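Local coordinates for protein exopolyphosphatase (Cytophaga hutchinsonii, PDB 3MDQ) that probably hydrolyses inorganic polyphosphate from the ends of its chains, releasing orthophosphate, at residues Glu53-Ala58 against Lys91-Asp96; Phe145-Lys150 against Glu196-Thr201; Thr205-Cys210 against Glu281-Leu286. One frame throughout, in Å; residues are numbered along the deposited sequence.

Contact 1 (Glu53-Ala58 against Lys91-Asp96)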
loop_
_atom_site.group_PDB
_atom_site.type_symbol
_atom_site.label_atom_id
_atom_site.label_comp_id
_atom_site.label_asym_id
_atom_site.label_seq_id
_atom_site.Cartn_x
_atom_site.Cartn_y
_atom_site.Cartn_z
ATOM N N GLU A 53 -3.796 22.114 -4.822
ATOM C CA GLU A 53 -5.029 21.493 -4.373
ATOM C C GLU A 53 -4.735 20.259 -3.544
ATOM O O GLU A 53 -5.391 20.012 -2.535
ATOM C CB GLU A 53 -5.952 21.176 -5.561
ATOM C CG GLU A 53 -6.543 22.504 -6.126
ATOM C CD GLU A 53 -7.109 22.412 -7.511
ATOM O OE1 GLU A 53 -7.650 21.349 -7.885
ATOM O OE2 GLU A 53 -7.027 23.437 -8.219
ATOM N N ALA A 54 -3.744 19.475 -3.977
ATOM C CA ALA A 54 -3.352 18.260 -3.274
ATOM C C ALA A 54 -2.743 18.617 -1.919
ATOM O O ALA A 54 -3.044 17.959 -0.934
ATOM C CB ALA A 54 -2.376 17.414 -4.133
HETATM N N MSE A 55 -1.904 19.660 -1.858
HETATM C CA MSE A 55 -1.332 20.085 -0.573
HETATM C C MSE A 55 -2.423 20.526 0.379
HETATM O O MSE A 55 -2.358 20.219 1.575
HETATM C CB MSE A 55 -0.265 21.183 -0.743
HETATM C CG MSE A 55 0.947 20.659 -1.443
HETATM SE SE MSE A 55 2.524 21.798 -1.339
HETATM C CE MSE A 55 2.044 23.008 -2.821
ATOM N N ASP A 56 -3.424 21.244 -0.135
ATOM C CA ASP A 56 -4.542 21.679 0.698
ATOM C C ASP A 56 -5.369 20.499 1.235
ATOM O O ASP A 56 -5.773 20.490 2.405
ATOM C CB ASP A 56 -5.425 22.660 -0.076
ATOM C CG ASP A 56 -4.799 24.024 -0.177
ATOM O OD1 ASP A 56 -3.791 24.270 0.531
ATOM O OD2 ASP A 56 -5.285 24.841 -0.980
ATOM N N ARG A 57 -5.603 19.486 0.403
ATOM C CA ARG A 57 -6.273 18.262 0.875
ATOM C C ARG A 57 -5.439 17.572 1.958
ATOM O O ARG A 57 -5.977 17.094 2.963
ATOM C CB ARG A 57 -6.589 17.279 -0.268
ATOM C CG ARG A 57 -7.630 17.772 -1.249
ATOM C CD ARG A 57 -8.002 16.710 -2.277
ATOM N NE ARG A 57 -6.938 16.294 -3.177
ATOM C CZ ARG A 57 -6.659 16.838 -4.355
ATOM N NH1 ARG A 57 -7.353 17.875 -4.834
ATOM N NH2 ARG A 57 -5.699 16.313 -5.102
ATOM N N ALA A 58 -4.138 17.476 1.728
ATOM C CA ALA A 58 -3.234 16.856 2.705
ATOM C C ALA A 58 -3.299 17.567 4.077
ATOM O O ALA A 58 -3.406 16.911 5.116
ATOM C CB ALA A 58 -1.745 16.799 2.186
ATOM N N LYS A 91 8.260 19.065 -2.223
ATOM C CA LYS A 91 7.967 18.421 -0.936
ATOM C C LYS A 91 8.231 19.273 0.297
ATOM O O LYS A 91 7.494 19.195 1.276
ATOM C CB LYS A 91 8.705 17.119 -0.805
ATOM C CG LYS A 91 10.189 17.211 -0.616
ATOM C CD LYS A 91 10.869 15.808 -0.419
ATOM C CE LYS A 91 12.378 15.905 -0.139
ATOM N NZ LYS A 91 13.163 16.529 -1.243
ATOM N N GLN A 92 9.273 20.087 0.292
ATOM C CA GLN A 92 9.600 20.842 1.482
ATOM C C GLN A 92 8.535 21.902 1.756
ATOM O O GLN A 92 8.368 22.299 2.899
ATOM C CB GLN A 92 10.959 21.528 1.385
ATOM C CG GLN A 92 11.542 21.937 2.750
ATOM C CD GLN A 92 11.786 20.729 3.630
ATOM O OE1 GLN A 92 12.339 19.721 3.158
ATOM N NE2 GLN A 92 11.366 20.797 4.876
ATOM N N VAL A 93 7.860 22.402 0.722
ATOM C CA VAL A 93 6.760 23.337 0.966
ATOM C C VAL A 93 5.688 22.644 1.822
ATOM O O VAL A 93 5.203 23.207 2.814
ATOM C CB VAL A 93 6.119 23.817 -0.369
ATOM C CG1 VAL A 93 4.822 24.587 -0.128
ATOM C CG2 VAL A 93 7.143 24.677 -1.180
ATOM N N LEU A 94 5.287 21.451 1.402
ATOM C CA LEU A 94 4.289 20.653 2.140
ATOM C C LEU A 94 4.757 20.308 3.560
ATOM O O LEU A 94 3.990 20.468 4.522
ATOM C CB LEU A 94 3.896 19.394 1.366
ATOM C CG LEU A 94 2.885 18.469 2.079
ATOM C CD1 LEU A 94 1.600 19.243 2.401
ATOM C CD2 LEU A 94 2.577 17.193 1.189
ATOM N N ILE A 95 6.006 19.864 3.700
ATOM C CA ILE A 95 6.558 19.485 4.990
ATOM C C ILE A 95 6.557 20.679 5.939
ATOM O O ILE A 95 6.164 20.564 7.083
ATOM C CB ILE A 95 7.965 18.910 4.789
ATOM C CG1 ILE A 95 7.865 17.558 4.072
ATOM C CG2 ILE A 95 8.724 18.734 6.133
ATOM C CD1 ILE A 95 9.210 17.007 3.631
ATOM N N ASP A 96 6.930 21.844 5.439
ATOM C CA ASP A 96 7.013 23.040 6.292
ATOM C C ASP A 96 5.601 23.523 6.676
ATOM O O ASP A 96 5.368 23.969 7.810
ATOM C CB ASP A 96 7.778 24.147 5.600
ATOM C CG ASP A 96 9.276 23.869 5.522
ATOM O OD1 ASP A 96 9.769 22.854 6.087
ATOM O OD2 ASP A 96 9.974 24.669 4.864
#
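Met55 meets Val93 and Leu94 through apolar atoms in a helix-helix pair of the N-terminal half of an actin-like fold, while the flat groups lie away from the contact. The Arg57 guanidinium lays one face, off-centre, over Glu53 O and Ala54 CA of its own helix, while its NE and NH2 give hydrogen bonds to Val38 O and Gly39 O. On the other helix the amide of Gln92 donates NE2, in its own plane, to Asp96 OD1, which is met from above the carboxylate plane. Helices 52-71 and 91-102 run roughly parallel, their local axes 10.7 Å apart and crossing at -27°. Met55, present as selenomethionine, slides past Leu94 in the opposite direction, and Met55 SE lies 3.9 Å from Leu94 CB. The Val93 side chain crosses that of Met55 at about a right angle. A bend at the last torsion (chi3 -83°) turns the Met55 methyl CE away from the line of the chain, at 4.2 Å from Val93 CG1. One turn on from Met55, Ala58 CB meets Leu94 CD1 at 4.1 Å. The tightest touch is Met55 SE on Val93 CG1, at 3.8 Å.

Contact 2 (Phe145-Lys150 against Glu196-Thr201)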
loop_
_atom_site.group_PDB
_atom_site.type_symbol
_atom_site.label_atom_id
_atom_site.label_comp_id
_atom_site.label_asym_id
_atom_site.label_seq_id
_atom_site.Cartn_x
_atom_site.Cartn_y
_atom_site.Cartn_z
ATOM N N PHE A 145 8.432 -4.607 -3.412
ATOM C CA PHE A 145 8.536 -6.040 -3.430
ATOM C C PHE A 145 9.597 -6.463 -2.440
ATOM O O PHE A 145 10.685 -5.844 -2.391
ATOM C CB PHE A 145 8.941 -6.533 -4.795
ATOM C CG PHE A 145 7.913 -6.312 -5.875
ATOM C CD1 PHE A 145 6.885 -7.195 -6.050
ATOM C CD2 PHE A 145 8.023 -5.229 -6.725
ATOM C CE1 PHE A 145 5.945 -6.987 -7.041
ATOM C CE2 PHE A 145 7.104 -5.042 -7.725
ATOM C CZ PHE A 145 6.081 -5.914 -7.895
ATOM N N ILE A 146 9.285 -7.476 -1.629
ATOM C CA ILE A 146 10.215 -7.995 -0.645
ATOM C C ILE A 146 10.222 -9.527 -0.685
ATOM O O ILE A 146 9.130 -10.142 -0.695
ATOM C CB ILE A 146 9.865 -7.561 0.799
ATOM C CG1 ILE A 146 9.585 -6.059 0.912
ATOM C CG2 ILE A 146 10.977 -8.003 1.782
ATOM C CD1 ILE A 146 8.130 -5.706 0.848
ATOM N N ILE A 147 11.408 -10.150 -0.718
ATOM C CA ILE A 147 11.525 -11.587 -0.616
ATOM C C ILE A 147 12.108 -11.915 0.741
ATOM O O ILE A 147 13.140 -11.387 1.073
ATOM C CB ILE A 147 12.353 -12.192 -1.737
ATOM C CG1 ILE A 147 11.699 -11.957 -3.096
ATOM C CG2 ILE A 147 12.608 -13.701 -1.497
ATOM C CD1 ILE A 147 12.527 -12.352 -4.307
ATOM N N GLY A 148 11.405 -12.728 1.523
ATOM C CA GLY A 148 11.881 -13.077 2.848
ATOM C C GLY A 148 11.041 -14.117 3.524
ATOM O O GLY A 148 10.241 -14.823 2.893
ATOM N N ASN A 149 11.220 -14.224 4.843
ATOM C CA ASN A 149 10.484 -15.201 5.668
ATOM C C ASN A 149 10.283 -14.625 7.036
ATOM O O ASN A 149 10.341 -13.429 7.181
ATOM C CB ASN A 149 11.222 -16.551 5.678
ATOM C CG ASN A 149 12.639 -16.436 6.223
ATOM O OD1 ASN A 149 12.951 -15.570 7.028
ATOM N ND2 ASN A 149 13.502 -17.350 5.796
ATOM N N LYS A 150 10.008 -15.451 8.051
ATOM C CA LYS A 150 9.639 -14.934 9.347
ATOM C C LYS A 150 10.737 -14.143 10.020
ATOM O O LYS A 150 10.448 -13.312 10.900
ATOM C CB LYS A 150 9.188 -16.058 10.306
ATOM C CG LYS A 150 10.280 -16.978 10.802
ATOM C CD LYS A 150 9.689 -17.933 11.860
ATOM C CE LYS A 150 10.743 -18.852 12.457
ATOM N NZ LYS A 150 10.107 -19.813 13.410
ATOM N N GLU A 196 12.569 -10.040 -11.573
ATOM C CA GLU A 196 12.707 -11.335 -12.180
ATOM C C GLU A 196 14.000 -12.015 -11.712
ATOM O O GLU A 196 14.029 -13.224 -11.410
ATOM C CB GLU A 196 12.775 -11.219 -13.699
ATOM C CG GLU A 196 11.558 -10.902 -14.409
ATOM C CD GLU A 196 11.876 -11.017 -15.911
ATOM O OE1 GLU A 196 12.380 -10.045 -16.498
ATOM O OE2 GLU A 196 11.753 -12.134 -16.457
ATOM N N LYS A 197 15.077 -11.240 -11.678
ATOM C CA LYS A 197 16.376 -11.757 -11.270
ATOM C C LYS A 197 16.334 -12.242 -9.833
ATOM O O LYS A 197 16.834 -13.316 -9.526
ATOM C CB LYS A 197 17.460 -10.701 -11.500
ATOM C CG LYS A 197 17.777 -10.522 -12.972
ATOM C CD LYS A 197 18.882 -9.493 -13.166
ATOM C CE LYS A 197 19.226 -9.309 -14.637
ATOM N NZ LYS A 197 19.927 -8.009 -14.825
ATOM N N ALA A 198 15.733 -11.434 -8.948
ATOM C CA ALA A 198 15.607 -11.829 -7.542
ATOM C C ALA A 198 14.769 -13.075 -7.323
ATOM O O ALA A 198 15.078 -13.903 -6.467
ATOM C CB ALA A 198 15.083 -10.661 -6.711
ATOM N N ILE A 199 13.679 -13.185 -8.056
ATOM C CA ILE A 199 12.846 -14.375 -7.988
ATOM C C ILE A 199 13.635 -15.603 -8.435
ATOM O O ILE A 199 13.602 -16.669 -7.791
ATOM C CB ILE A 199 11.556 -14.215 -8.830
ATOM C CG1 ILE A 199 10.621 -13.217 -8.158
ATOM C CG2 ILE A 199 10.824 -15.571 -9.041
ATOM C CD1 ILE A 199 9.385 -12.779 -9.011
ATOM N N ASN A 200 14.442 -15.445 -9.478
ATOM C CA ASN A 200 15.264 -16.580 -9.944
ATOM C C ASN A 200 16.321 -16.979 -8.941
ATOM O O ASN A 200 16.619 -18.160 -8.779
ATOM C CB ASN A 200 15.921 -16.209 -11.271
ATOM C CG ASN A 200 14.916 -16.155 -12.422
ATOM O OD1 ASN A 200 13.787 -16.634 -12.304
ATOM N ND2 ASN A 200 15.336 -15.567 -13.549
ATOM N N THR A 201 16.887 -16.000 -8.267
ATOM C CA THR A 201 17.905 -16.220 -7.241
ATOM C C THR A 201 17.351 -16.889 -5.989
ATOM O O THR A 201 17.890 -17.905 -5.523
ATOM C CB THR A 201 18.589 -14.907 -6.868
ATOM O OG1 THR A 201 19.256 -14.427 -8.032
ATOM C CG2 THR A 201 19.633 -15.094 -5.761
#
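Ile147 reaches from its strand with a single methyl, CD1, which settles on the backbone between Ala198 and Ile199 of the helix. Its CG1 branch lies beside the backbone N (chi1 -63°), and chi2 172° carries CD1 straight out to the helix. That end comes 3.7 Å from Ala198 O, and the neighbouring peptide nitrogen, Ile199 N, is 4.0 Å from Ile147 CD1. The methyl therefore rests against the peptide unit as much as against side chains. Two aliphatic groups approach CD1 from different sides. Ala198, whose CB bond points at the strand, brings that methyl to 3.9 Å from Ile147 CD1. Ile199 takes a looser part: its side chain runs across the strand-facing direction, roughly perpendicular to the Ile147 arm, and its CG1 stays 4.4 Å from Ile147 CD1. No hydrogen bond spans the two segments. This is helix-on-sheet packing in the C-terminal half of the actin-like fold of the Ppx/GppA family. In the sheet, strand 143-148 lies between strands 133-138 and 153-159, antiparallel to both. Trp155 of strand 153-159 touches both Ile147 and Ala198, and Leu134 of strand 133-138 touches both Ile147 and Ile199. Helix 193-202 thus packs on one face of the sheet, beside the end of helix 267-286, where Ile199 also meets Leu286.

Contact 3 (Thr205-Cys210 against Glu281-Leu286); sequences TQLIGC and EHVLKL
Leu207 forks between Val283 and Leu284, giving one methyl to each. With CG anti to the backbone N (chi1 -177°), its side chain extends from the strand toward the helix. The second torsion (chi2 59°) then sets the fork: CD1 faces Val283 CG1 at 4.2 Å, and CD2 meets Leu284 CD2 at 3.7 Å. Leu207 CD2 also comes within 4.0 Å of Leu284 CG, so the Leu284 branch point is part of the closer half of the contact. Both helix side chains cross that of Leu207 at about a right angle. Val283 points its CB at the strand and offers the CG1 branch, while CG2 lies beside the backbone N. Leu284 leaves its backbone to one side of the strand, yet the end of its chain comes nearer; its chi1, -89°, is well off the staggered value near -60°. Leu134 of the adjoining strand touches both Leu207 and Val283, and Leu241 and Phe244 of helix 241-253 lie against Leu284. Helix 267-286 leads into strand 291-295, the parallel neighbour of strand 206-210, as the backbone bonding of Leu207 with Thr293 reflects. Leu207 thus packs against the helix in an alpha/beta helix-on-sheet layer, in the C-terminal half of the actin-like fold shared by the Ppx/GppA family.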
loop_
_atom_site.group_PDB
_atom_site.type_symbol
_atom_site.label_atom_id
_atom_site.label_comp_id
_atom_site.label_asym_id
_atom_site.label_seq_id
_atom_site.Cartn_x
_atom_site.Cartn_y
_atom_site.Cartn_z
ATOM N N THR A 205 8.148 -19.302 -2.940
ATOM C CA THR A 205 7.116 -20.275 -3.194
ATOM C C THR A 205 5.736 -19.775 -2.799
ATOM O O THR A 205 4.729 -20.490 -2.990
ATOM C CB THR A 205 7.392 -21.581 -2.382
ATOM O OG1 THR A 205 7.505 -21.265 -0.989
ATOM C CG2 THR A 205 8.666 -22.245 -2.873
ATOM N N GLN A 206 5.653 -18.551 -2.265
ATOM C CA GLN A 206 4.360 -17.975 -1.901
ATOM C C GLN A 206 4.339 -16.482 -2.235
ATOM O O GLN A 206 5.380 -15.811 -2.305
ATOM C CB GLN A 206 4.075 -18.104 -0.394
ATOM C CG GLN A 206 4.117 -19.553 0.208
ATOM C CD GLN A 206 3.107 -20.559 -0.422
ATOM O OE1 GLN A 206 3.392 -21.765 -0.501
ATOM N NE2 GLN A 206 2.013 -20.072 -0.913
ATOM N N LEU A 207 3.129 -15.986 -2.479
ATOM C CA LEU A 207 2.871 -14.581 -2.789
ATOM C C LEU A 207 1.948 -13.979 -1.742
ATOM O O LEU A 207 0.864 -14.510 -1.429
ATOM C CB LEU A 207 2.259 -14.406 -4.214
ATOM C CG LEU A 207 2.010 -12.979 -4.691
ATOM C CD1 LEU A 207 3.293 -12.120 -4.734
ATOM C CD2 LEU A 207 1.337 -12.986 -6.090
ATOM N N ILE A 208 2.361 -12.857 -1.172
ATOM C CA ILE A 208 1.591 -12.095 -0.187
ATOM C C ILE A 208 1.357 -10.691 -0.732
ATOM O O ILE A 208 2.288 -10.097 -1.312
ATOM C CB ILE A 208 2.380 -11.982 1.115
ATOM C CG1 ILE A 208 2.611 -13.380 1.721
ATOM C CG2 ILE A 208 1.684 -11.058 2.127
ATOM C CD1 ILE A 208 3.612 -13.412 2.897
ATOM N N GLY A 209 0.137 -10.169 -0.598
ATOM C CA GLY A 209 -0.172 -8.803 -1.014
ATOM C C GLY A 209 -0.661 -7.993 0.153
ATOM O O GLY A 209 -1.345 -8.523 1.040
ATOM N N CYS A 210 -0.328 -6.709 0.188
ATOM C CA CYS A 210 -0.898 -5.813 1.182
ATOM C C CYS A 210 -1.260 -4.451 0.555
ATOM O O CYS A 210 -0.845 -4.125 -0.570
ATOM C CB CYS A 210 -0.014 -5.679 2.418
ATOM S SG CYS A 210 1.646 -5.102 2.070
ATOM N N GLU A 281 -1.314 -9.956 -11.866
ATOM C CA GLU A 281 -1.303 -11.070 -12.803
ATOM C C GLU A 281 0.127 -11.253 -13.328
ATOM O O GLU A 281 0.645 -12.375 -13.328
ATOM C CB GLU A 281 -2.321 -10.853 -13.926
ATOM C CG GLU A 281 -2.285 -11.890 -15.030
ATOM C CD GLU A 281 -2.899 -13.205 -14.678
ATOM O OE1 GLU A 281 -3.370 -13.394 -13.550
ATOM O OE2 GLU A 281 -2.908 -14.080 -15.570
ATOM N N HIS A 282 0.772 -10.153 -13.727
ATOM C CA HIS A 282 2.124 -10.218 -14.257
ATOM C C HIS A 282 3.053 -10.900 -13.274
ATOM O O HIS A 282 3.834 -11.787 -13.641
ATOM C CB HIS A 282 2.612 -8.806 -14.547
ATOM C CG HIS A 282 3.867 -8.762 -15.345
ATOM N ND1 HIS A 282 3.856 -8.615 -16.708
ATOM C CD2 HIS A 282 5.165 -8.831 -14.976
ATOM C CE1 HIS A 282 5.102 -8.636 -17.158
ATOM N NE2 HIS A 282 5.916 -8.783 -16.135
ATOM N N VAL A 283 2.968 -10.495 -12.009
ATOM C CA VAL A 283 3.825 -11.079 -10.951
ATOM C C VAL A 283 3.495 -12.553 -10.685
ATOM O O VAL A 283 4.386 -13.386 -10.532
ATOM C CB VAL A 283 3.757 -10.227 -9.659
ATOM C CG1 VAL A 283 4.567 -10.908 -8.507
ATOM C CG2 VAL A 283 4.288 -8.821 -9.940
ATOM N N LEU A 284 2.214 -12.888 -10.689
ATOM C CA LEU A 284 1.780 -14.284 -10.547
ATOM C C LEU A 284 2.376 -15.215 -11.555
ATOM O O LEU A 284 2.708 -16.375 -11.217
ATOM C CB LEU A 284 0.261 -14.416 -10.675
ATOM C CG LEU A 284 -0.501 -14.274 -9.406
ATOM C CD1 LEU A 284 -1.987 -14.304 -9.773
ATOM C CD2 LEU A 284 -0.150 -15.433 -8.409
ATOM N N LYS A 285 2.560 -14.750 -12.793
ATOM C CA LYS A 285 3.172 -15.558 -13.825
ATOM C C LYS A 285 4.654 -15.802 -13.550
ATOM O O LYS A 285 5.198 -16.794 -14.022
ATOM C CB LYS A 285 2.963 -14.912 -15.200
ATOM C CG LYS A 285 1.499 -14.938 -15.641
ATOM N N LEU A 286 5.289 -14.938 -12.758
ATOM C CA LEU A 286 6.715 -15.102 -12.348
ATOM C C LEU A 286 6.949 -15.997 -11.136
ATOM O O LEU A 286 8.038 -16.556 -10.982
ATOM C CB LEU A 286 7.343 -13.723 -12.038
ATOM C CG LEU A 286 7.319 -12.658 -13.125
ATOM C CD1 LEU A 286 7.906 -11.347 -12.656
ATOM C CD2 LEU A 286 8.025 -13.178 -14.405
#

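In the fold
All three contacts are apolar, without a hydrogen bond across their segments, and mostly buried: contact 2 is fully so, Leu284 in contact 3 is partly exposed, and Val93 in contact 1 is exposed. Contact 1 joins two helices in the half of the molecule built on the sheet of strand 5-11, its centre about 35 Å from that of contact 2 and 34 Å from that of contact 3. Contacts 2 and 3 instead each set a helix against the other sheet, with centres about 11 Å apart. They share a packing layer: Phe145 CE1 lies 3.8 Å from Val283 CG2. Contact 2 leans on a backbone peptide, whereas contact 3 pairs branched side chains.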